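Local coordinates for protein putative peptidase (Bacteroides fragilis, PDB 5DYN) that is a cysteine protease of the clostripain (C11) family that probably activates Bacteroides fragilis toxin by proteolytic cleavage, at residues A41-P55 and S110-A123. Residues are numbered along the deposited sequence; the frame is centred on the assembly and turned at random.
Sequences AYALRDCGSYLISSP and SVGVAKMSELENLA. With NA (sodium ion), chain H; NA (sodium ion), chain J.
Strands 50-53 and 110-115 run antiparallel, their axes 4.6 Å apart at closest and their directions 164° apart, with L51 and S53 forming hydrogen-bonded pairs with A114 and G112. They are neighbours inside the mixed five-stranded sheet of this C-terminal part of the protein, with its clan CD, caspase-like α/β fold; strand 25-31 flanks 50-53 and strand 185-196 flanks 110-115. L51 N to A114 O and A114 N to L51 O are both 3.0 Å, whereas S53 N to G112 O is weak. Past the last bridge, the OG atoms of S54 and S110 share a 3.1 Å hydrogen bond. Y50, I52, V113 and K115 share one face of the sheet, on which helix 78-92 packs. Here Y50 and K115 lie side by side, ring atom CE1 against CG, while V113 CG1 touches Y50 CB.

On the face of L51 and A114, the side chain of M116, from just past the strand, reaches into the bend between helix 38-43 and strand 50-53. Its backbone N donates to S49 O, 2.7 Å away, extending the strand pairing, and bends at chi2 and chi3 carry CE between L44 CB and L51 CB, 3.7 Å from the latter. L119 then packs its CG and CD1 on A41 and the backbone of Y42. The Y42 ring, its CG anti to N (chi1 -174°), turns an edge to L119 O and brings CE1 near A123 CB; helix 231-236 also touches Y42 and A123. R45 lays its guanidinium over Y42 CZ and sends NH1 to Y42 O, which R45 N reaches from the opposite face. The salt bridge of R45 with E120 is made through a nearly straight hydrogen bond (175°) from NE to the anti lone pair of OE2, 3.1 Å away, within the guanidinium plane.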
ATOM      1  N   ALA B  41      -5.375  -5.411   2.587  1.00 32.80           N
ATOM      2  CA  ALA B  41      -5.240  -6.545   1.682  1.00 33.19           C
ATOM      3  C   ALA B  41      -6.556  -7.300   1.550  1.00 31.86           C
ATOM      4  O   ALA B  41      -6.977  -7.634   0.443  1.00 35.68           O
ATOM      5  CB  ALA B  41      -4.142  -7.478   2.162  1.00 29.39           C
ATOM      6  N   TYR B  42      -7.211  -7.562   2.675  1.00 28.91           N
ATOM      7  CA  TYR B  42      -8.466  -8.301   2.641  1.00 32.11           C
ATOM      8  C   TYR B  42      -9.571  -7.473   1.999  1.00 31.97           C
ATOM      9  O   TYR B  42     -10.347  -7.986   1.200  1.00 35.20           O
ATOM     10  CB  TYR B  42      -8.897  -8.743   4.044  1.00 31.59           C
ATOM     11  CG  TYR B  42     -10.123  -9.635   4.019  1.00 35.46           C
ATOM     12  CD1 TYR B  42     -10.004 -11.006   3.838  1.00 37.28           C
ATOM     13  CD2 TYR B  42     -11.399  -9.101   4.154  1.00 31.66           C
ATOM     14  CE1 TYR B  42     -11.122 -11.824   3.802  1.00 33.86           C
ATOM     15  CE2 TYR B  42     -12.520  -9.909   4.117  1.00 38.54           C
ATOM     16  CZ  TYR B  42     -12.377 -11.269   3.939  1.00 41.59           C
ATOM     17  OH  TYR B  42     -13.494 -12.076   3.904  1.00 48.68           O
ATOM     18  N   ALA B  43      -9.645  -6.195   2.352  1.00 31.74           N
ATOM     19  CA  ALA B  43     -10.693  -5.329   1.823  1.00 33.43           C
ATOM     20  C   ALA B  43     -10.594  -5.179   0.303  1.00 38.86           C
ATOM     21  O   ALA B  43     -11.601  -4.957  -0.369  1.00 39.79           O
ATOM     22  CB  ALA B  43     -10.641  -3.963   2.491  1.00 22.91           C
ATOM     23  N   LEU B  44      -9.384  -5.312  -0.235  1.00 32.82           N
ATOM     24  CA  LEU B  44      -9.164  -5.114  -1.665  1.00 36.15           C
ATOM     25  C   LEU B  44      -8.786  -6.406  -2.383  1.00 37.97           C
ATOM     26  O   LEU B  44      -8.251  -6.366  -3.491  1.00 40.31           O
ATOM     27  CB  LEU B  44      -8.069  -4.066  -1.897  1.00 33.27           C
ATOM     28  CG  LEU B  44      -8.300  -2.664  -1.326  1.00 35.37           C
ATOM     29  CD1 LEU B  44      -7.166  -1.727  -1.719  1.00 30.94           C
ATOM     30  CD2 LEU B  44      -9.640  -2.108  -1.777  1.00 31.55           C
ATOM     31  N   ARG B  45      -9.071  -7.546  -1.760  1.00 32.00           N
ATOM     32  CA  ARG B  45      -8.664  -8.838  -2.309  1.00 37.27           C
ATOM     33  C   ARG B  45      -9.331  -9.130  -3.655  1.00 35.83           C
ATOM     34  O   ARG B  45      -8.805  -9.895  -4.465  1.00 39.00           O
ATOM     35  CB  ARG B  45      -8.974  -9.963  -1.315  1.00 34.01           C
ATOM     36  CG  ARG B  45     -10.458 -10.253  -1.151  1.00 36.86           C
ATOM     37  CD  ARG B  45     -10.739 -11.060   0.101  1.00 35.36           C
ATOM     38  NE  ARG B  45     -12.156 -11.390   0.232  1.00 30.83           N
ATOM     39  CZ  ARG B  45     -13.088 -10.537   0.643  1.00 36.42           C
ATOM     40  NH1 ARG B  45     -12.760  -9.293   0.964  1.00 30.45           N
ATOM     41  NH2 ARG B  45     -14.351 -10.926   0.733  1.00 35.00           N
ATOM     42  N   ASP B  46     -10.482  -8.508  -3.892  1.00 33.51           N
ATOM     43  CA  ASP B  46     -11.256  -8.752  -5.103  1.00 36.65           C
ATOM     44  C   ASP B  46     -10.937  -7.749  -6.208  1.00 42.86           C
ATOM     45  O   ASP B  46     -11.541  -7.787  -7.280  1.00 44.16           O
ATOM     46  CB  ASP B  46     -12.754  -8.712  -4.789  1.00 37.60           C
ATOM     47  CG  ASP B  46     -13.183  -7.401  -4.155  1.00 49.81           C
ATOM     48  OD1 ASP B  46     -12.427  -6.865  -3.316  1.00 50.55           O
ATOM     49  OD2 ASP B  46     -14.278  -6.904  -4.494  1.00 55.19           O
ATOM     50  N   CYS B  47      -9.987  -6.856  -5.945  1.00 49.43           N
ATOM     51  CA  CYS B  47      -9.643  -5.803  -6.897  1.00 42.55           C
ATOM     52  C   CYS B  47      -8.422  -6.150  -7.730  1.00 40.61           C
ATOM     53  O   CYS B  47      -8.206  -5.579  -8.798  1.00 45.84           O
ATOM     54  CB  CYS B  47      -9.401  -4.485  -6.169  1.00 35.18           C
ATOM     55  SG  CYS B  47     -10.875  -3.814  -5.406  1.00 38.18           S
ATOM     56  N   GLY B  48      -7.619  -7.082  -7.238  1.00 42.20           N
ATOM     57  CA  GLY B  48      -6.400  -7.436  -7.927  1.00 40.37           C
ATOM     58  C   GLY B  48      -5.764  -8.695  -7.394  1.00 38.89           C
ATOM     59  O   GLY B  48      -6.342  -9.390  -6.561  1.00 50.08           O
ATOM     60  N   SER B  49      -4.563  -8.984  -7.879  1.00 36.39           N
ATOM     61  CA  SER B  49      -3.860 -10.197  -7.496  1.00 40.39           C
ATOM     62  C   SER B  49      -2.836  -9.944  -6.392  1.00 38.30           C
ATOM     63  O   SER B  49      -2.726 -10.729  -5.454  1.00 37.14           O
ATOM     64  CB  SER B  49      -3.178 -10.812  -8.717  1.00 36.04           C
ATOM     65  OG  SER B  49      -4.096 -10.936  -9.788  1.00 49.86           O
ATOM     66  N   TYR B  50      -2.092  -8.845  -6.500  1.00 36.45           N
ATOM     67  CA  TYR B  50      -1.026  -8.566  -5.540  1.00 39.88           C
ATOM     68  C   TYR B  50      -1.085  -7.158  -4.955  1.00 37.86           C
ATOM     69  O   TYR B  50      -1.340  -6.185  -5.665  1.00 35.62           O
ATOM     70  CB  TYR B  50       0.335  -8.797  -6.195  1.00 38.34           C
ATOM     71  CG  TYR B  50       0.528 -10.221  -6.657  1.00 41.18           C
ATOM     72  CD1 TYR B  50       0.884 -11.220  -5.760  1.00 40.19           C
ATOM     73  CD2 TYR B  50       0.338 -10.573  -7.990  1.00 41.35           C
ATOM     74  CE1 TYR B  50       1.053 -12.526  -6.175  1.00 43.75           C
ATOM     75  CE2 TYR B  50       0.505 -11.876  -8.414  1.00 39.14           C
ATOM     76  CZ  TYR B  50       0.862 -12.849  -7.501  1.00 43.67           C
ATOM     77  OH  TYR B  50       1.030 -14.150  -7.913  1.00 45.77           O
ATOM     78  N   LEU B  51      -0.848  -7.069  -3.648  1.00 37.49           N
ATOM     79  CA  LEU B  51      -0.774  -5.792  -2.946  1.00 34.22           C
ATOM     80  C   LEU B  51       0.680  -5.437  -2.662  1.00 34.58           C
ATOM     81  O   LEU B  51       1.402  -6.211  -2.035  1.00 34.49           O
ATOM     82  CB  LEU B  51      -1.568  -5.842  -1.639  1.00 31.41           C
ATOM     83  CG  LEU B  51      -1.496  -4.586  -0.767  1.00 30.35           C
ATOM     84  CD1 LEU B  51      -2.214  -3.426  -1.436  1.00 37.81           C
ATOM     85  CD2 LEU B  51      -2.061  -4.841   0.617  1.00 28.15           C
ATOM     86  N   ILE B  52       1.108  -4.267  -3.125  1.00 29.09           N
ATOM     87  CA  ILE B  52       2.497  -3.849  -2.971  1.00 29.32           C
ATOM     88  C   ILE B  52       2.612  -2.535  -2.206  1.00 33.27           C
ATOM     89  O   ILE B  52       2.147  -1.495  -2.676  1.00 30.57           O
ATOM     90  CB  ILE B  52       3.187  -3.684  -4.338  1.00 33.77           C
ATOM     91  CG1 ILE B  52       2.844  -4.858  -5.259  1.00 35.53           C
ATOM     92  CG2 ILE B  52       4.693  -3.535  -4.163  1.00 31.58           C
ATOM     93  CD1 ILE B  52       3.232  -4.631  -6.701  1.00 40.52           C
ATOM     94  N   SER B  53       3.240  -2.588  -1.035  1.00 31.41           N
ATOM     95  CA  SER B  53       3.448  -1.399  -0.215  1.00 32.00           C
ATOM     96  C   SER B  53       4.376  -1.712   0.954  1.00 34.67           C
ATOM     97  O   SER B  53       5.031  -2.757   0.977  1.00 37.62           O
ATOM     98  CB  SER B  53       2.111  -0.856   0.304  1.00 33.73           C
ATOM     99  OG  SER B  53       2.270   0.409   0.921  1.00 35.43           O
ATOM    100  N   SER B  54       4.434  -0.800   1.919  1.00 29.20           N
ATOM    101  CA  SER B  54       5.184  -1.036   3.145  1.00 30.36           C
ATOM    102  C   SER B  54       4.229  -1.118   4.319  1.00 30.06           C
ATOM    103  O   SER B  54       3.239  -0.395   4.358  1.00 34.44           O
ATOM    104  CB  SER B  54       6.212   0.070   3.385  1.00 32.09           C
ATOM    105  OG  SER B  54       6.877  -0.113   4.623  1.00 26.19           O
ATOM    106  N   PRO B  55       4.516  -2.007   5.279  1.00 31.80           N
ATOM    107  CA  PRO B  55       3.712  -2.063   6.502  1.00 32.41           C
ATOM    108  C   PRO B  55       3.987  -0.851   7.387  1.00 36.41           C
ATOM    109  O   PRO B  55       3.182  -0.513   8.260  1.00 28.81           O
ATOM    110  CB  PRO B  55       4.175  -3.360   7.170  1.00 32.03           C
ATOM    111  CG  PRO B  55       5.573  -3.548   6.676  1.00 36.09           C
ATOM    112  CD  PRO B  55       5.576  -3.031   5.263  1.00 30.62           C
ATOM    113  N   SER B 110      11.489  -0.739   3.362  1.00 34.10           N
ATOM    114  CA  SER B 110      10.962  -2.093   3.466  1.00 34.06           C
ATOM    115  C   SER B 110       9.746  -2.245   2.553  1.00 36.39           C
ATOM    116  O   SER B 110       8.824  -1.435   2.595  1.00 29.56           O
ATOM    117  CB  SER B 110      10.592  -2.423   4.912  1.00 30.56           C
ATOM    118  OG  SER B 110       9.490  -1.651   5.351  1.00 32.59           O
ATOM    119  N   VAL B 111       9.756  -3.282   1.721  1.00 40.95           N
ATOM    120  CA  VAL B 111       8.675  -3.518   0.769  1.00 36.85           C
ATOM    121  C   VAL B 111       8.168  -4.956   0.856  1.00 39.42           C
ATOM    122  O   VAL B 111       8.957  -5.900   0.932  1.00 36.14           O
ATOM    123  CB  VAL B 111       9.125  -3.232  -0.685  1.00 39.87           C
ATOM    124  CG1 VAL B 111       7.970  -3.441  -1.658  1.00 32.64           C
ATOM    125  CG2 VAL B 111       9.672  -1.821  -0.808  1.00 37.56           C
ATOM    126  N   GLY B 112       6.848  -5.116   0.848  1.00 34.30           N
ATOM    127  CA  GLY B 112       6.249  -6.436   0.846  1.00 34.90           C
ATOM    128  C   GLY B 112       5.238  -6.608  -0.273  1.00 34.42           C
ATOM    129  O   GLY B 112       4.618  -5.640  -0.714  1.00 33.82           O
ATOM    130  N   VAL B 113       5.077  -7.838  -0.745  1.00 32.66           N
ATOM    131  CA  VAL B 113       4.029  -8.143  -1.712  1.00 34.28           C
ATOM    132  C   VAL B 113       3.132  -9.256  -1.187  1.00 37.50           C
ATOM    133  O   VAL B 113       3.609 -10.320  -0.793  1.00 38.51           O
ATOM    134  CB  VAL B 113       4.603  -8.558  -3.076  1.00 39.57           C
ATOM    135  CG1 VAL B 113       3.478  -8.779  -4.071  1.00 34.61           C
ATOM    136  CG2 VAL B 113       5.550  -7.503  -3.592  1.00 39.49           C
ATOM    137  N   ALA B 114       1.827  -9.004  -1.183  1.00 36.72           N
ATOM    138  CA  ALA B 114       0.868  -9.962  -0.655  1.00 36.77           C
ATOM    139  C   ALA B 114       0.003 -10.550  -1.762  1.00 35.73           C
ATOM    140  O   ALA B 114      -0.505  -9.824  -2.612  1.00 34.91           O
ATOM    141  CB  ALA B 114      -0.005  -9.300   0.407  1.00 35.77           C
ATOM    142  N   LYS B 115      -0.160 -11.870  -1.742  1.00 37.68           N
ATOM    143  CA  LYS B 115      -1.041 -12.548  -2.687  1.00 34.64           C
ATOM    144  C   LYS B 115      -2.490 -12.442  -2.212  1.00 33.99           C
ATOM    145  O   LYS B 115      -2.874 -13.057  -1.217  1.00 39.74           O
ATOM    146  CB  LYS B 115      -0.626 -14.013  -2.851  1.00 35.19           C
ATOM    147  CG  LYS B 115      -1.311 -14.737  -4.001  1.00 41.91           C
ATOM    148  CD  LYS B 115      -0.675 -16.098  -4.262  1.00 44.16           C
ATOM    149  CE  LYS B 115      -1.250 -16.743  -5.516  1.00 54.86           C
ATOM    150  NZ  LYS B 115      -0.520 -17.985  -5.903  1.00 61.78           N
ATOM    151  N   MET B 116      -3.284 -11.653  -2.926  1.00 32.02           N
ATOM    152  CA  MET B 116      -4.653 -11.344  -2.518  1.00 34.75           C
ATOM    153  C   MET B 116      -5.565 -12.566  -2.440  1.00 37.30           C
ATOM    154  O   MET B 116      -6.455 -12.631  -1.594  1.00 35.85           O
ATOM    155  CB  MET B 116      -5.269 -10.326  -3.480  1.00 44.11           C
ATOM    156  CG  MET B 116      -4.576  -8.978  -3.502  1.00 46.01           C
ATOM    157  SD  MET B 116      -4.974  -7.976  -2.064  1.00 36.40           S
ATOM    158  CE  MET B 116      -5.075  -6.356  -2.818  1.00 32.80           C
ATOM    159  N   SER B 117      -5.348 -13.530  -3.330  1.00 41.14           N
ATOM    160  CA  SER B 117      -6.238 -14.684  -3.433  1.00 38.95           C
ATOM    161  C   SER B 117      -6.167 -15.573  -2.196  1.00 35.21           C
ATOM    162  O   SER B 117      -7.061 -16.381  -1.957  1.00 35.19           O
ATOM    163  CB  SER B 117      -5.907 -15.504  -4.683  1.00 33.05           C
ATOM    164  OG  SER B 117      -4.573 -15.980  -4.645  1.00 41.59           O
ATOM    165  N   GLU B 118      -5.106 -15.411  -1.410  1.00 39.03           N
ATOM    166  CA  GLU B 118      -4.903 -16.223  -0.214  1.00 37.37           C
ATOM    167  C   GLU B 118      -5.438 -15.557   1.053  1.00 35.81           C
ATOM    168  O   GLU B 118      -5.342 -16.120   2.144  1.00 35.39           O
ATOM    169  CB  GLU B 118      -3.417 -16.541  -0.042  1.00 34.13           C
ATOM    170  CG  GLU B 118      -2.833 -17.444  -1.127  1.00 35.70           C
ATOM    171  CD  GLU B 118      -3.205 -18.909  -0.945  1.00 47.20           C
ATOM    172  OE1 GLU B 118      -4.037 -19.220  -0.063  1.00 44.23           O
ATOM    173  OE2 GLU B 118      -2.656 -19.756  -1.683  1.00 49.84           O
ATOM    174  N   LEU B 119      -6.009 -14.366   0.905  1.00 36.85           N
ATOM    175  CA  LEU B 119      -6.483 -13.596   2.055  1.00 38.90           C
ATOM    176  C   LEU B 119      -7.698 -14.229   2.735  1.00 41.07           C
ATOM    177  O   LEU B 119      -7.870 -14.109   3.950  1.00 39.17           O
ATOM    178  CB  LEU B 119      -6.808 -12.162   1.633  1.00 30.85           C
ATOM    179  CG  LEU B 119      -5.727 -11.131   1.958  1.00 31.90           C
ATOM    180  CD1 LEU B 119      -5.596 -10.961   3.467  1.00 29.16           C
ATOM    181  CD2 LEU B 119      -4.395 -11.539   1.347  1.00 26.74           C
ATOM    182  N   GLU B 120      -8.541 -14.897   1.957  1.00 34.38           N
ATOM    183  CA  GLU B 120      -9.695 -15.572   2.529  1.00 35.87           C
ATOM    184  C   GLU B 120      -9.261 -16.788   3.342  1.00 39.08           C
ATOM    185  O   GLU B 120      -9.797 -17.036   4.423  1.00 39.95           O
ATOM    186  CB  GLU B 120     -10.681 -15.970   1.434  1.00 39.47           C
ATOM    187  CG  GLU B 120     -11.314 -14.768   0.753  1.00 42.65           C
ATOM    188  CD  GLU B 120     -12.499 -15.134  -0.110  1.00 45.07           C
ATOM    189  OE1 GLU B 120     -12.703 -16.341  -0.363  1.00 46.16           O
ATOM    190  OE2 GLU B 120     -13.229 -14.212  -0.531  1.00 38.12           O
ATOM    191  N   ASN B 121      -8.290 -17.543   2.832  1.00 36.75           N
ATOM    192  CA  ASN B 121      -7.728 -18.672   3.568  0.55 37.17           C
ATOM    193  C   ASN B 121      -7.091 -18.209   4.875  1.00 37.06           C
ATOM    194  O   ASN B 121      -7.163 -18.895   5.895  1.00 36.94           O
ATOM    195  CB  ASN B 121      -6.687 -19.415   2.722  0.55 38.65           C
ATOM    196  CG  ASN B 121      -7.294 -20.107   1.515  0.55 39.39           C
ATOM    197  OD1 ASN B 121      -8.507 -20.304   1.440  0.55 42.73           O
ATOM    198  ND2 ASN B 121      -6.446 -20.490   0.565  0.55 29.00           N
ATOM    199  N   LEU B 122      -6.463 -17.037   4.831  1.00 38.12           N
ATOM    200  CA  LEU B 122      -5.807 -16.470   6.002  1.00 37.09           C
ATOM    201  C   LEU B 122      -6.828 -16.084   7.071  1.00 39.67           C
ATOM    202  O   LEU B 122      -6.611 -16.316   8.261  1.00 37.36           O
ATOM    203  CB  LEU B 122      -4.966 -15.255   5.611  1.00 38.12           C
ATOM    204  CG  LEU B 122      -4.088 -14.666   6.716  1.00 41.36           C
ATOM    205  CD1 LEU B 122      -3.146 -15.725   7.273  1.00 29.44           C
ATOM    206  CD2 LEU B 122      -3.313 -13.465   6.194  1.00 29.44           C
ATOM    207  N   ALA B 123      -7.941 -15.499   6.638  1.00 34.56           N
ATOM    208  CA  ALA B 123      -9.022 -15.135   7.546  1.00 34.69           C
ATOM    209  C   ALA B 123      -9.592 -16.368   8.244  1.00 36.70           C
ATOM    210  O   ALA B 123      -9.919 -16.325   9.430  1.00 38.68           O
ATOM    211  CB  ALA B 123     -10.121 -14.394   6.796  1.00 27.06           C
TER
HETATM  212 NA    NA H 403      -3.415 -18.890   2.778  1.00 53.64          NA
HETATM  213 NA    NA J 405       0.588  -0.911   8.002  1.00 40.08          NA